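Local coordinates for protein glycoside Hydrolase (Bacteroides uniformis, PDB 5TA0) that probably hydrolyses agarose chains in a human intestinal symbiont, and is captured here as a point variant with neoagarooctaose bound, at residues 431-436 with 451-456; 446-451 with 508-513; 458-463 with 498-503. One frame throughout, in Å; residues are numbered along the deposited sequence. Where two conformers were deposited one is given.

Interaction 1 of 3, residues 431-436 with 451-456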
ATOM      1  N   ASN A 431      14.415 -17.964  -4.672  1.00 16.67           N
ATOM      2  CA  ASN A 431      13.103 -18.432  -5.083  1.00 15.25           C
ATOM      3  C   ASN A 431      12.245 -17.184  -5.212  1.00 14.97           C
ATOM      4  O   ASN A 431      12.068 -16.481  -4.214  1.00 13.84           O
ATOM      5  CB  ASN A 431      12.556 -19.355  -3.996  1.00 15.18           C
ATOM      6  CG  ASN A 431      11.181 -19.894  -4.307  1.00 15.30           C
ATOM      7  OD1 ASN A 431      10.469 -19.367  -5.172  1.00 15.28           O
ATOM      8  ND2 ASN A 431      10.800 -20.957  -3.600  1.00 15.99           N
ATOM      9  N   PRO A 432      11.722 -16.892  -6.407  1.00 16.00           N
ATOM     10  CA  PRO A 432      10.941 -15.645  -6.536  1.00 16.17           C
ATOM     11  C   PRO A 432       9.638 -15.640  -5.737  1.00 15.57           C
ATOM     12  O   PRO A 432       9.079 -14.565  -5.514  1.00 14.93           O
ATOM     13  CB  PRO A 432      10.691 -15.515  -8.036  1.00 18.09           C
ATOM     14  CG  PRO A 432      10.951 -16.842  -8.600  1.00 18.03           C
ATOM     15  CD  PRO A 432      11.886 -17.578  -7.707  1.00 16.61           C
ATOM     16  N   ASP A 433       9.164 -16.802  -5.288  1.00 14.01           N
ATOM     17  CA  ASP A 433       7.999 -16.877  -4.398  1.00 13.77           C
ATOM     18  C   ASP A 433       8.318 -16.615  -2.929  1.00 12.84           C
ATOM     19  O   ASP A 433       7.405 -16.588  -2.111  1.00 12.74           O
ATOM     20  CB  ASP A 433       7.294 -18.226  -4.529  1.00 14.44           C
ATOM     21  CG  ASP A 433       6.668 -18.407  -5.872  1.00 16.07           C
ATOM     22  OD1 ASP A 433       6.024 -17.481  -6.387  1.00 16.19           O
ATOM     23  OD2 ASP A 433       6.832 -19.488  -6.453  1.00 20.58           O
ATOM     24  N   ILE A 434       9.598 -16.425  -2.585  1.00 11.49           N
ATOM     25  CA  ILE A 434      10.009 -16.107  -1.222  1.00 11.80           C
ATOM     26  C   ILE A 434      10.559 -14.691  -1.199  1.00 12.09           C
ATOM     27  O   ILE A 434      11.547 -14.402  -1.881  1.00 15.23           O
ATOM     28  CB  ILE A 434      11.060 -17.118  -0.712  1.00 12.20           C
ATOM     29  CG1 ILE A 434      10.449 -18.524  -0.690  1.00 12.50           C
ATOM     30  CG2 ILE A 434      11.600 -16.691   0.642  1.00 13.00           C
ATOM     31  CD1 ILE A 434       9.411 -18.744   0.383  1.00 13.12           C
ATOM     32  N   MET A 435       9.916 -13.816  -0.430  1.00  9.82           N
ATOM     33  CA  MET A 435      10.407 -12.444  -0.286  1.00  9.64           C
ATOM     34  C   MET A 435      11.116 -12.314   1.041  1.00  9.46           C
ATOM     35  O   MET A 435      10.712 -12.920   2.030  1.00  9.79           O
ATOM     36  CB  MET A 435       9.241 -11.462  -0.372  1.00  9.62           C
ATOM     37  CG  MET A 435       8.550 -11.484  -1.715  1.00  9.58           C
ATOM     38  SD  MET A 435       7.314 -10.199  -1.948  1.00  9.93           S
ATOM     39  CE  MET A 435       6.044 -10.768  -0.800  1.00  9.80           C
ATOM     40  N   CYS A 436      12.196 -11.549   1.065  0.53  9.39           N
ATOM     41  CA  CYS A 436      12.952 -11.386   2.281  0.53  9.60           C
ATOM     42  C   CYS A 436      13.443  -9.970   2.432  0.53  9.28           C
ATOM     43  O   CYS A 436      13.598  -9.249   1.470  0.53  9.46           O
ATOM     44  CB  CYS A 436      14.127 -12.370   2.340  0.53 10.30           C
ATOM     45  SG  CYS A 436      15.197 -12.400   0.881  0.53 10.90           S
ATOM     46  N   ASN A 451       6.137 -15.970   2.292  1.00  8.42           N
ATOM     47  CA  ASN A 451       5.874 -16.976   1.277  1.00  8.64           C
ATOM     48  C   ASN A 451       4.677 -16.573   0.420  1.00  8.64           C
ATOM     49  O   ASN A 451       3.590 -16.419   0.943  1.00  8.49           O
ATOM     50  CB  ASN A 451       5.605 -18.303   2.007  1.00  9.44           C
ATOM     51  CG  ASN A 451       5.515 -19.494   1.073  1.00  9.62           C
ATOM     52  OD1 ASN A 451       5.816 -19.412  -0.128  1.00 10.24           O
ATOM     53  ND2 ASN A 451       5.077 -20.638   1.651  1.00 10.46           N
ATOM     54  N   LEU A 452       4.897 -16.435  -0.881  1.00  9.11           N
ATOM     55  CA  LEU A 452       3.851 -16.250  -1.889  1.00  9.46           C
ATOM     56  C   LEU A 452       3.336 -17.577  -2.466  1.00 10.38           C
ATOM     57  O   LEU A 452       2.322 -17.583  -3.160  1.00 10.58           O
ATOM     58  CB  LEU A 452       4.354 -15.377  -3.036  1.00  9.30           C
ATOM     59  CG  LEU A 452       4.630 -13.914  -2.673  1.00  9.12           C
ATOM     60  CD1 LEU A 452       5.441 -13.279  -3.784  1.00  9.67           C
ATOM     61  CD2 LEU A 452       3.336 -13.117  -2.423  1.00  9.48           C
ATOM     62  N   ASP A 453       4.013 -18.692  -2.175  1.00 10.79           N
ATOM     63  CA  ASP A 453       3.571 -20.000  -2.671  1.00 12.17           C
ATOM     64  C   ASP A 453       2.435 -20.543  -1.796  1.00 12.69           C
ATOM     65  O   ASP A 453       2.217 -20.115  -0.662  1.00 11.92           O
ATOM     66  CB  ASP A 453       4.764 -20.972  -2.717  1.00 12.34           C
ATOM     67  CG  ASP A 453       4.607 -22.092  -3.752  1.00 13.90           C
ATOM     68  OD1 ASP A 453       3.537 -22.220  -4.393  1.00 14.87           O
ATOM     69  OD2 ASP A 453       5.600 -22.824  -3.890  1.00 15.62           O
ATOM     70  N   PHE A 454       1.708 -21.505  -2.372  1.00 13.60           N
ATOM     71  CA  PHE A 454       0.526 -22.128  -1.771  1.00 14.94           C
ATOM     72  C   PHE A 454       0.831 -23.511  -1.185  1.00 14.94           C
ATOM     73  O   PHE A 454      -0.054 -24.378  -1.087  1.00 15.17           O
ATOM     74  CB  PHE A 454      -0.589 -22.172  -2.813  1.00 16.70           C
ATOM     75  CG  PHE A 454      -0.913 -20.821  -3.334  1.00 18.54           C
ATOM     76  CD1 PHE A 454      -1.714 -19.962  -2.605  1.00 19.39           C
ATOM     77  CD2 PHE A 454      -0.313 -20.369  -4.469  1.00 20.72           C
ATOM     78  CE1 PHE A 454      -1.974 -18.684  -3.059  1.00 20.10           C
ATOM     79  CE2 PHE A 454      -0.549 -19.099  -4.927  1.00 22.14           C
ATOM     80  CZ  PHE A 454      -1.387 -18.255  -4.222  1.00 19.93           C
ATOM     81  N   LYS A 455       2.070 -23.684  -0.751  1.00 14.51           N
ATOM     82  CA  LYS A 455       2.510 -24.849  -0.013  1.00 14.91           C
ATOM     83  C   LYS A 455       3.651 -24.408   0.883  1.00 14.67           C
ATOM     84  O   LYS A 455       4.216 -23.325   0.661  1.00 13.63           O
ATOM     85  CB  LYS A 455       3.000 -25.951  -0.960  1.00 16.05           C
ATOM     86  CG  LYS A 455       4.114 -25.547  -1.893  1.00 17.63           C
ATOM     87  CD  LYS A 455       4.526 -26.727  -2.785  1.00 19.46           C
ATOM     88  CE  LYS A 455       5.677 -26.358  -3.712  1.00 21.55           C
ATOM     89  NZ  LYS A 455       5.273 -25.523  -4.878  1.00 23.92           N
ATOM     90  N   PRO A 456       4.012 -25.237   1.868  1.00 14.06           N
ATOM     91  CA  PRO A 456       5.173 -24.924   2.705  1.00 14.13           C
ATOM     92  C   PRO A 456       6.456 -24.951   1.895  1.00 14.77           C
ATOM     93  O   PRO A 456       6.524 -25.658   0.885  1.00 14.53           O
ATOM     94  CB  PRO A 456       5.153 -26.023   3.765  1.00 14.81           C
ATOM     95  CG  PRO A 456       3.734 -26.513   3.781  1.00 14.97           C
ATOM     96  CD  PRO A 456       3.289 -26.424   2.374  1.00 15.00           C
TER
HETATM   97  O   HOH W   1       8.226 -22.129  -4.137  1.00 28.09           O
HETATM   98  O   HOH W   2       2.952 -18.225  -5.908  1.00 21.94           O

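Interaction 2 of 3, residues 446-451 with 508-513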
ATOM      1  N   TYR A 446      16.479  -8.098  12.607  1.00 10.11           N
ATOM      2  CA  TYR A 446      15.152  -8.628  12.268  1.00 10.04           C
ATOM      3  C   TYR A 446      15.218  -9.094  10.839  1.00  9.51           C
ATOM      4  O   TYR A 446      15.486  -8.302   9.932  1.00 10.53           O
ATOM      5  CB  TYR A 446      14.061  -7.552  12.452  1.00 10.10           C
ATOM      6  CG  TYR A 446      14.072  -7.014  13.840  1.00 10.56           C
ATOM      7  CD1 TYR A 446      13.463  -7.724  14.870  1.00 11.45           C
ATOM      8  CD2 TYR A 446      14.751  -5.839  14.148  1.00 11.02           C
ATOM      9  CE1 TYR A 446      13.507  -7.265  16.163  1.00 11.65           C
ATOM     10  CE2 TYR A 446      14.800  -5.361  15.454  1.00 11.91           C
ATOM     11  CZ  TYR A 446      14.169  -6.089  16.448  1.00 12.40           C
ATOM     12  OH  TYR A 446      14.223  -5.674  17.759  1.00 14.74           O
ATOM     13  N   PHE A 447      15.014 -10.398  10.636  1.00  9.19           N
ATOM     14  CA  PHE A 447      15.076 -11.051   9.341  1.00  9.44           C
ATOM     15  C   PHE A 447      13.659 -11.519   9.006  1.00  9.30           C
ATOM     16  O   PHE A 447      13.100 -12.379   9.712  1.00  9.47           O
ATOM     17  CB  PHE A 447      16.056 -12.221   9.448  1.00  9.97           C
ATOM     18  CG  PHE A 447      16.402 -12.919   8.158  1.00 11.01           C
ATOM     19  CD1 PHE A 447      16.207 -12.375   6.896  1.00 11.53           C
ATOM     20  CD2 PHE A 447      17.029 -14.172   8.246  1.00 12.04           C
ATOM     21  CE1 PHE A 447      16.590 -13.067   5.755  1.00 11.90           C
ATOM     22  CE2 PHE A 447      17.439 -14.835   7.115  1.00 12.45           C
ATOM     23  CZ  PHE A 447      17.228 -14.287   5.886  1.00 12.79           C
ATOM     24  N   ILE A 448      13.052 -10.892   7.995  1.00  8.60           N
ATOM     25  CA  ILE A 448      11.635 -11.154   7.674  1.00  8.79           C
ATOM     26  C   ILE A 448      11.556 -11.919   6.384  1.00  8.37           C
ATOM     27  O   ILE A 448      12.181 -11.549   5.396  1.00  8.76           O
ATOM     28  CB  ILE A 448      10.814  -9.847   7.543  1.00  9.14           C
ATOM     29  CG1 ILE A 448      11.016  -8.919   8.744  1.00  9.49           C
ATOM     30  CG2 ILE A 448       9.343 -10.155   7.355  1.00  9.08           C
ATOM     31  CD1 ILE A 448      11.914  -7.735   8.485  1.00 10.09           C
ATOM     32  N   ILE A 449      10.780 -13.012   6.383  1.00  8.51           N
ATOM     33  CA  ILE A 449      10.649 -13.866   5.212  1.00  8.65           C
ATOM     34  C   ILE A 449       9.171 -14.161   5.006  1.00  8.37           C
ATOM     35  O   ILE A 449       8.486 -14.503   5.961  1.00  8.88           O
ATOM     36  CB  ILE A 449      11.464 -15.184   5.334  1.00  9.38           C
ATOM     37  CG1 ILE A 449      12.882 -14.890   5.868  1.00 10.34           C
ATOM     38  CG2 ILE A 449      11.480 -15.934   4.016  1.00  9.61           C
ATOM     39  CD1 ILE A 449      13.718 -16.129   6.153  1.00 11.28           C
ATOM     40  N   ASN A 450       8.723 -14.014   3.763  1.00  7.78           N
ATOM     41  CA  ASN A 450       7.306 -14.186   3.408  1.00  8.05           C
ATOM     42  C   ASN A 450       7.169 -15.124   2.218  1.00  8.12           C
ATOM     43  O   ASN A 450       7.912 -15.059   1.263  1.00  8.58           O
ATOM     44  CB  ASN A 450       6.714 -12.809   3.086  1.00  7.90           C
ATOM     45  CG  ASN A 450       5.270 -12.879   2.608  1.00  7.74           C
ATOM     46  OD1 ASN A 450       4.989 -12.825   1.420  1.00  8.33           O
ATOM     47  ND2 ASN A 450       4.364 -13.033   3.546  1.00  8.20           N
ATOM     48  N   ASN A 451       6.137 -15.970   2.292  1.00  8.42           N
ATOM     49  CA  ASN A 451       5.874 -16.976   1.277  1.00  8.64           C
ATOM     50  C   ASN A 451       4.677 -16.573   0.420  1.00  8.64           C
ATOM     51  O   ASN A 451       3.590 -16.419   0.943  1.00  8.49           O
ATOM     52  CB  ASN A 451       5.605 -18.303   2.007  1.00  9.44           C
ATOM     53  CG  ASN A 451       5.515 -19.494   1.073  1.00  9.62           C
ATOM     54  OD1 ASN A 451       5.816 -19.412  -0.128  1.00 10.24           O
ATOM     55  ND2 ASN A 451       5.077 -20.638   1.651  1.00 10.46           N
ATOM     56  N   THR A 508       4.417 -15.948   7.116  1.00  8.78           N
ATOM     57  CA  THR A 508       5.519 -15.007   7.349  1.00  8.80           C
ATOM     58  C   THR A 508       6.252 -15.427   8.594  1.00  8.86           C
ATOM     59  O   THR A 508       5.611 -15.846   9.590  1.00  8.85           O
ATOM     60  CB  THR A 508       4.973 -13.570   7.526  1.00  8.66           C
ATOM     61  OG1 THR A 508       4.133 -13.237   6.426  1.00  8.68           O
ATOM     62  CG2 THR A 508       6.086 -12.536   7.599  1.00  8.84           C
ATOM     63  N   CYS A 509       7.581 -15.298   8.595  1.00  8.98           N
ATOM     64  CA  CYS A 509       8.326 -15.346   9.829  1.00  9.47           C
ATOM     65  C   CYS A 509       9.147 -14.071  10.017  1.00  9.16           C
ATOM     66  O   CYS A 509       9.592 -13.456   9.040  1.00  9.42           O
ATOM     67  CB  CYS A 509       9.239 -16.570   9.933  1.00 10.91           C
ATOM     68  SG  CYS A 509      10.498 -16.738   8.643  1.00 11.75           S
ATOM     69  N   VAL A 510       9.299 -13.690  11.278  1.00  9.31           N
ATOM     70  CA  VAL A 510      10.221 -12.623  11.690  1.00  9.75           C
ATOM     71  C   VAL A 510      11.189 -13.293  12.666  1.00 10.21           C
ATOM     72  O   VAL A 510      10.762 -13.761  13.746  1.00 10.81           O
ATOM     73  CB  VAL A 510       9.510 -11.420  12.341  1.00  9.52           C
ATOM     74  CG1 VAL A 510      10.519 -10.432  12.939  1.00  9.81           C
ATOM     75  CG2 VAL A 510       8.606 -10.723  11.328  1.00  9.70           C
ATOM     76  N   ILE A 511      12.455 -13.348  12.262  1.00 10.57           N
ATOM     77  CA  ILE A 511      13.514 -13.988  13.066  1.00 11.35           C
ATOM     78  C   ILE A 511      14.320 -12.871  13.689  1.00 11.96           C
ATOM     79  O   ILE A 511      14.822 -11.987  12.992  1.00 11.41           O
ATOM     80  CB  ILE A 511      14.385 -14.887  12.187  1.00 12.15           C
ATOM     81  CG1 ILE A 511      13.537 -15.954  11.475  1.00 13.14           C
ATOM     82  CG2 ILE A 511      15.487 -15.551  13.025  1.00 12.23           C
ATOM     83  CD1 ILE A 511      14.147 -16.524  10.234  1.00 14.65           C
ATOM     84  N   CYS A 512      14.395 -12.875  15.015  1.00 12.11           N
ATOM     85  CA  CYS A 512      15.045 -11.821  15.771  1.00 12.58           C
ATOM     86  C   CYS A 512      16.364 -12.359  16.333  1.00 12.63           C
ATOM     87  O   CYS A 512      16.352 -13.214  17.214  1.00 13.31           O
ATOM     88  CB  CYS A 512      14.129 -11.314  16.893  1.00 12.80           C
ATOM     89  SG  CYS A 512      12.427 -10.954  16.374  1.00 15.83           S
ATOM     90  N   TYR A 513      17.477 -11.874  15.801  1.00 11.99           N
ATOM     91  CA  TYR A 513      18.814 -12.253  16.310  1.00 12.62           C
ATOM     92  C   TYR A 513      19.239 -11.203  17.305  1.00 13.76           C
ATOM     93  O   TYR A 513      19.158 -10.014  17.010  1.00 14.92           O
ATOM     94  CB  TYR A 513      19.831 -12.329  15.194  1.00 12.65           C
ATOM     95  CG  TYR A 513      19.518 -13.324  14.095  1.00 13.11           C
ATOM     96  CD1 TYR A 513      20.028 -14.617  14.107  1.00 13.40           C
ATOM     97  CD2 TYR A 513      18.697 -12.981  13.034  1.00 13.94           C
ATOM     98  CE1 TYR A 513      19.755 -15.526  13.101  1.00 13.88           C
ATOM     99  CE2 TYR A 513      18.406 -13.884  12.027  1.00 13.86           C
ATOM    100  CZ  TYR A 513      18.931 -15.156  12.054  1.00 13.82           C
ATOM    101  OH  TYR A 513      18.623 -16.025  11.046  1.00 14.28           O
TER

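Interaction 3 of 3, residues 458-463 with 498-503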
ATOM      1  N   ASP A 458      10.700 -25.206   2.433  1.00 15.29           N
ATOM      2  CA  ASP A 458      11.828 -25.465   3.300  1.00 16.28           C
ATOM      3  C   ASP A 458      12.957 -24.489   2.962  1.00 15.36           C
ATOM      4  O   ASP A 458      13.381 -24.392   1.806  1.00 16.18           O
ATOM      5  CB  ASP A 458      12.325 -26.905   3.098  1.00 18.41           C
ATOM      6  CG  ASP A 458      11.327 -27.948   3.549  1.00 22.25           C
ATOM      7  OD1 ASP A 458      10.529 -27.715   4.486  1.00 24.06           O
ATOM      8  OD2 ASP A 458      11.364 -29.052   2.966  1.00 27.11           O
ATOM      9  N   LEU A 459      13.418 -23.773   3.983  1.00 15.09           N
ATOM     10  CA  LEU A 459      14.435 -22.757   3.817  1.00 14.98           C
ATOM     11  C   LEU A 459      15.743 -23.181   4.458  1.00 15.64           C
ATOM     12  O   LEU A 459      15.737 -23.753   5.559  1.00 16.13           O
ATOM     13  CB  LEU A 459      14.007 -21.442   4.484  1.00 14.55           C
ATOM     14  CG  LEU A 459      12.623 -20.898   4.157  1.00 14.78           C
ATOM     15  CD1 LEU A 459      12.342 -19.650   4.972  1.00 15.35           C
ATOM     16  CD2 LEU A 459      12.473 -20.630   2.675  1.00 15.04           C
ATOM     17  N   ASN A 460      16.843 -22.905   3.768  0.50 16.03           N
ATOM     18  CA  ASN A 460      18.182 -23.031   4.331  0.50 16.91           C
ATOM     19  C   ASN A 460      18.709 -21.615   4.546  0.50 16.28           C
ATOM     20  O   ASN A 460      18.854 -20.861   3.586  0.50 16.44           O
ATOM     21  CB  ASN A 460      19.097 -23.823   3.387  0.50 17.98           C
ATOM     22  CG  ASN A 460      18.676 -25.281   3.238  0.50 19.72           C
ATOM     23  OD1 ASN A 460      18.165 -25.903   4.178  0.50 19.56           O
ATOM     24  ND2 ASN A 460      18.894 -25.832   2.053  0.50 20.94           N
ATOM     25  N   LEU A 461      18.971 -21.271   5.806  1.00 16.39           N
ATOM     26  CA  LEU A 461      19.345 -19.911   6.221  1.00 16.46           C
ATOM     27  C   LEU A 461      20.849 -19.752   6.393  1.00 16.65           C
ATOM     28  O   LEU A 461      21.479 -20.574   7.069  1.00 17.45           O
ATOM     29  CB  LEU A 461      18.680 -19.532   7.553  1.00 17.79           C
ATOM     30  CG  LEU A 461      17.141 -19.494   7.594  1.00 19.37           C
ATOM     31  CD1 LEU A 461      16.500 -20.865   7.596  1.00 21.20           C
ATOM     32  CD2 LEU A 461      16.679 -18.722   8.816  1.00 20.18           C
ATOM     33  N   SER A 462      21.409 -18.692   5.802  1.00 16.24           N
ATOM     34  CA  SER A 462      22.812 -18.303   6.019  1.00 17.07           C
ATOM     35  C   SER A 462      22.874 -16.869   6.520  1.00 16.71           C
ATOM     36  O   SER A 462      22.237 -15.995   5.950  1.00 16.26           O
ATOM     37  CB  SER A 462      23.615 -18.439   4.730  1.00 18.36           C
ATOM     38  OG  SER A 462      23.639 -19.787   4.296  1.00 22.04           O
ATOM     39  N   VAL A 463      23.624 -16.628   7.590  1.00 16.05           N
ATOM     40  CA  VAL A 463      23.815 -15.291   8.134  1.00 16.33           C
ATOM     41  C   VAL A 463      25.285 -14.958   7.994  1.00 16.75           C
ATOM     42  O   VAL A 463      26.131 -15.636   8.588  1.00 17.45           O
ATOM     43  CB  VAL A 463      23.364 -15.172   9.600  1.00 16.47           C
ATOM     44  CG1 VAL A 463      23.535 -13.741  10.096  1.00 17.17           C
ATOM     45  CG2 VAL A 463      21.911 -15.625   9.749  1.00 17.41           C
ATOM     46  N   LEU A 498      19.354 -21.738  14.006  1.00 21.40           N
ATOM     47  CA  LEU A 498      18.317 -21.790  12.980  1.00 19.21           C
ATOM     48  C   LEU A 498      18.891 -21.876  11.583  1.00 18.53           C
ATOM     49  O   LEU A 498      18.783 -20.951  10.778  1.00 18.96           O
ATOM     50  CB  LEU A 498      17.363 -20.598  13.127  1.00 18.36           C
ATOM     51  CG  LEU A 498      16.018 -20.792  12.430  1.00 18.78           C
ATOM     52  CD1 LEU A 498      15.144 -21.767  13.218  1.00 19.41           C
ATOM     53  CD2 LEU A 498      15.297 -19.461  12.238  1.00 18.94           C
ATOM     54  N   ASP A 499      19.484 -23.025  11.276  1.00 18.09           N
ATOM     55  CA  ASP A 499      20.050 -23.266   9.955  1.00 19.52           C
ATOM     56  C   ASP A 499      18.999 -23.648   8.914  1.00 18.07           C
ATOM     57  O   ASP A 499      19.233 -23.472   7.714  1.00 16.96           O
ATOM     58  CB  ASP A 499      21.124 -24.362  10.028  1.00 22.14           C
ATOM     59  CG  ASP A 499      22.336 -23.946  10.829  1.00 24.85           C
ATOM     60  OD1 ASP A 499      22.681 -22.741  10.865  1.00 26.74           O
ATOM     61  OD2 ASP A 499      22.957 -24.846  11.433  1.00 30.31           O
ATOM     62  N   HIS A 500      17.874 -24.188   9.380  1.00 18.81           N
ATOM     63  CA  HIS A 500      16.785 -24.646   8.522  1.00 20.72           C
ATOM     64  C   HIS A 500      15.478 -24.235   9.168  1.00 18.67           C
ATOM     65  O   HIS A 500      15.366 -24.218  10.400  1.00 19.39           O
ATOM     66  CB  HIS A 500      16.797 -26.174   8.360  1.00 23.06           C
ATOM     67  CG  HIS A 500      18.125 -26.725   7.944  1.00 27.25           C
ATOM     68  ND1 HIS A 500      18.586 -26.656   6.647  1.00 29.93           N
ATOM     69  CD2 HIS A 500      19.106 -27.323   8.662  1.00 28.57           C
ATOM     70  CE1 HIS A 500      19.789 -27.204   6.580  1.00 30.17           C
ATOM     71  NE2 HIS A 500      20.127 -27.616   7.789  1.00 30.05           N
ATOM     72  N   PHE A 501      14.499 -23.902   8.325  1.00 17.40           N
ATOM     73  CA  PHE A 501      13.178 -23.511   8.795  1.00 16.71           C
ATOM     74  C   PHE A 501      12.170 -23.765   7.677  1.00 15.31           C
ATOM     75  O   PHE A 501      12.433 -23.443   6.528  1.00 16.40           O
ATOM     76  CB  PHE A 501      13.186 -22.033   9.174  1.00 16.26           C
ATOM     77  CG  PHE A 501      11.867 -21.534   9.690  1.00 15.74           C
ATOM     78  CD1 PHE A 501      11.000 -20.816   8.864  1.00 15.27           C
ATOM     79  CD2 PHE A 501      11.491 -21.772  10.995  1.00 15.48           C
ATOM     80  CE1 PHE A 501       9.791 -20.361   9.343  1.00 15.26           C
ATOM     81  CE2 PHE A 501      10.273 -21.309  11.478  1.00 16.19           C
ATOM     82  CZ  PHE A 501       9.426 -20.611  10.639  1.00 15.43           C
ATOM     83  N   THR A 502      11.038 -24.374   8.023  1.00 14.42           N
ATOM     84  CA  THR A 502       9.954 -24.596   7.076  1.00 14.59           C
ATOM     85  C   THR A 502       8.931 -23.474   7.258  1.00 12.97           C
ATOM     86  O   THR A 502       8.272 -23.390   8.283  1.00 13.30           O
ATOM     87  CB  THR A 502       9.286 -25.956   7.289  1.00 15.76           C
ATOM     88  OG1 THR A 502      10.272 -26.973   7.052  1.00 16.76           O
ATOM     89  CG2 THR A 502       8.124 -26.168   6.328  1.00 16.14           C
ATOM     90  N   LEU A 503       8.831 -22.633   6.233  1.00 11.78           N
ATOM     91  CA  LEU A 503       7.858 -21.539   6.240  1.00 11.49           C
ATOM     92  C   LEU A 503       6.553 -22.069   5.661  1.00 11.41           C
ATOM     93  O   LEU A 503       6.528 -22.629   4.569  1.00 11.97           O
ATOM     94  CB  LEU A 503       8.409 -20.382   5.414  1.00 11.18           C
ATOM     95  CG  LEU A 503       7.587 -19.096   5.407  1.00 11.08           C
ATOM     96  CD1 LEU A 503       7.317 -18.500   6.766  1.00 10.73           C
ATOM     97  CD2 LEU A 503       8.328 -18.098   4.530  1.00 10.94           C
TER

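Interaction 1 of 3, residues 431-436 with 451-456
Asp-433 and Leu-452 meet where a type I turn, Asn-431 to Ile-434, leads into strand 434-441 of the beta-sandwich beside the exit of strand 444-451. Leu-452 N donates to Asp-433 O (2.8 Å, 168° at the hydrogen), next to the antiparallel, non-hydrogen-bonded pair of Ile-434 and Asn-451. Both asparagines make Asx turns, a role suited to their short amides: Asn-431 OD1 accepts from Asp-433 N; Asn-451 OD1 accepts from Asp-453 N at 2.8 Å. Each donor lies above the carbonyl plane. Asn-451, its CG turned away from the backbone N (chi1 -171°), donates from ND2 to Lys-455 O at 3.0 Å, in the amide plane, and to Glu-504 O. Ile-434 CD1 rests 3.7 Å from Asn-451 OD1, while Met-435, bent at chi3, lays CE 3.9 Å from Leu-452 CG. Asp-433 OD2 and Asp-453 OD2 stand 4.4 Å apart; Lys-455 NZ forms a salt bridge with Asp-453 OD2 (2.9 Å), approaching on its syn side, and probably eases that repulsion. One water bridges Asn-431 ND2 and Asp-453 OD2. Asp-433 OD1 accepts from Gly-593 N, Cys-436 is disulfide-bonded to Cys-429 in strand 423-429, and Met-435 and Leu-452 pack on helix 340-358.

Interaction 2 of 3, residues 446-451 with 508-513
Phe-447 pairs with Ile-511, and Ile-449 with Cys-509, in antiparallel hydrogen-bonded positions between interior strands of the sandwich sheet. Each pair exchanges two backbone bonds, such as Ile-511 N to Phe-447 O at 2.8 Å. Their side chains and Tyr-513 share the tightly packed face, where apolar groups suit a buried interior. Ile-449 CB lies 3.8 Å from Cys-509 SG, and its CD1 reaches both Ile-511 CD1 (4.1 Å) and one face of the Phe-447 ring, offset toward the rim. Phe-447, its ring swung away from the backbone N (chi1 -172°), runs alongside Tyr-513, whose ring edge receives Phe-447 CB 3.9 Å from CE2. The other face is also largely buried but more open at Cys-512, which is partly exposed; its SG meets the edge of the Tyr-446 ring, whose CD1 lies 4.4 Å from Val-510 CG1. At its far end Asn-450 ND2 donates to Thr-508 OG1 (2.9 Å), the hydroxyl lying in the amide plane, while Thr-508 CG2 sits 4.0 Å from Ile-448 CG2. Replacing Thr-508 with an alanine would probably cost Asn-450 this acceptor and open a gap beside Ile-448. Asn-450 OD1 also bonds Ser-352 OG, and that face, through Ile-448, Asn-450 and Thr-508, lies on helix 340-358; the opposite one, through Phe-447, Ile-449 and Tyr-513, packs against strand 25-30.

Interaction 3 of 3, residues 458-463 with 498-503
Leu-459 and Phe-501 form an antiparallel hydrogen-bonded pair that joins the edge strand 500-503 to strand 457-464 of the beta-sandwich. Leu-459 N donates to Phe-501 O at 2.7 Å, Phe-501 N returns a bond to Leu-459 O, and Leu-461 N reaches Asp-499 O (2.9 Å) just before the short strand begins. The non-hydrogen-bonded pairs carry polar side chains on the more exposed face, as suits a sheet edge. Thr-502 OG1 donates to Asp-458 OD1 at 2.7 Å, meeting the carboxylate on its anti side; the two side chains lie alongside each other. In one of the two modelled conformers of Asn-460, OD1 accepts from His-500 ND1 at 2.6 Å, in the plane of the imidazole, with amide and ring planes 80° apart; this bond may therefore be formed only part of the time. Leucines and Phe-501 fill the other face, which turns toward the sandwich interior. There Leu-459 CD1 lies 4.0 Å from Leu-503 CB, and Leu-461 CD2 meets Leu-498 CD2 at 3.8 Å. Further out, Leu-461 and Leu-498 both touch Ile-511 of strand 508-514, and the Phe-501 ring, directed away from its backbone N (chi1 -179°), makes an edge-to-face contact with His-477.

Overall arrangement
All three contacts lie on or beside one sheet of the beta-sandwich domain, which curls so that interactions 2 and 3 meet across its apolar interior, with Ile-511 CD1 3.6 Å from Leu-461 CD2. Their centres are about 13 Å apart for interaction 1 with either other and about 10 Å for interactions 2 and 3. Along the chain, interactions 1 and 2 interleave and share Asn-451, whereas interaction 3 follows interaction 1 and falls between the two strands of interaction 2. Met-435 O probably accepts from Asn-450 N, tying interaction 1 to interaction 2 through neighbouring strands. Strands distant in sequence are thus closed over a common core, apart from the glycan pocket; interactions 1 and 2 also pack on helix 340-358.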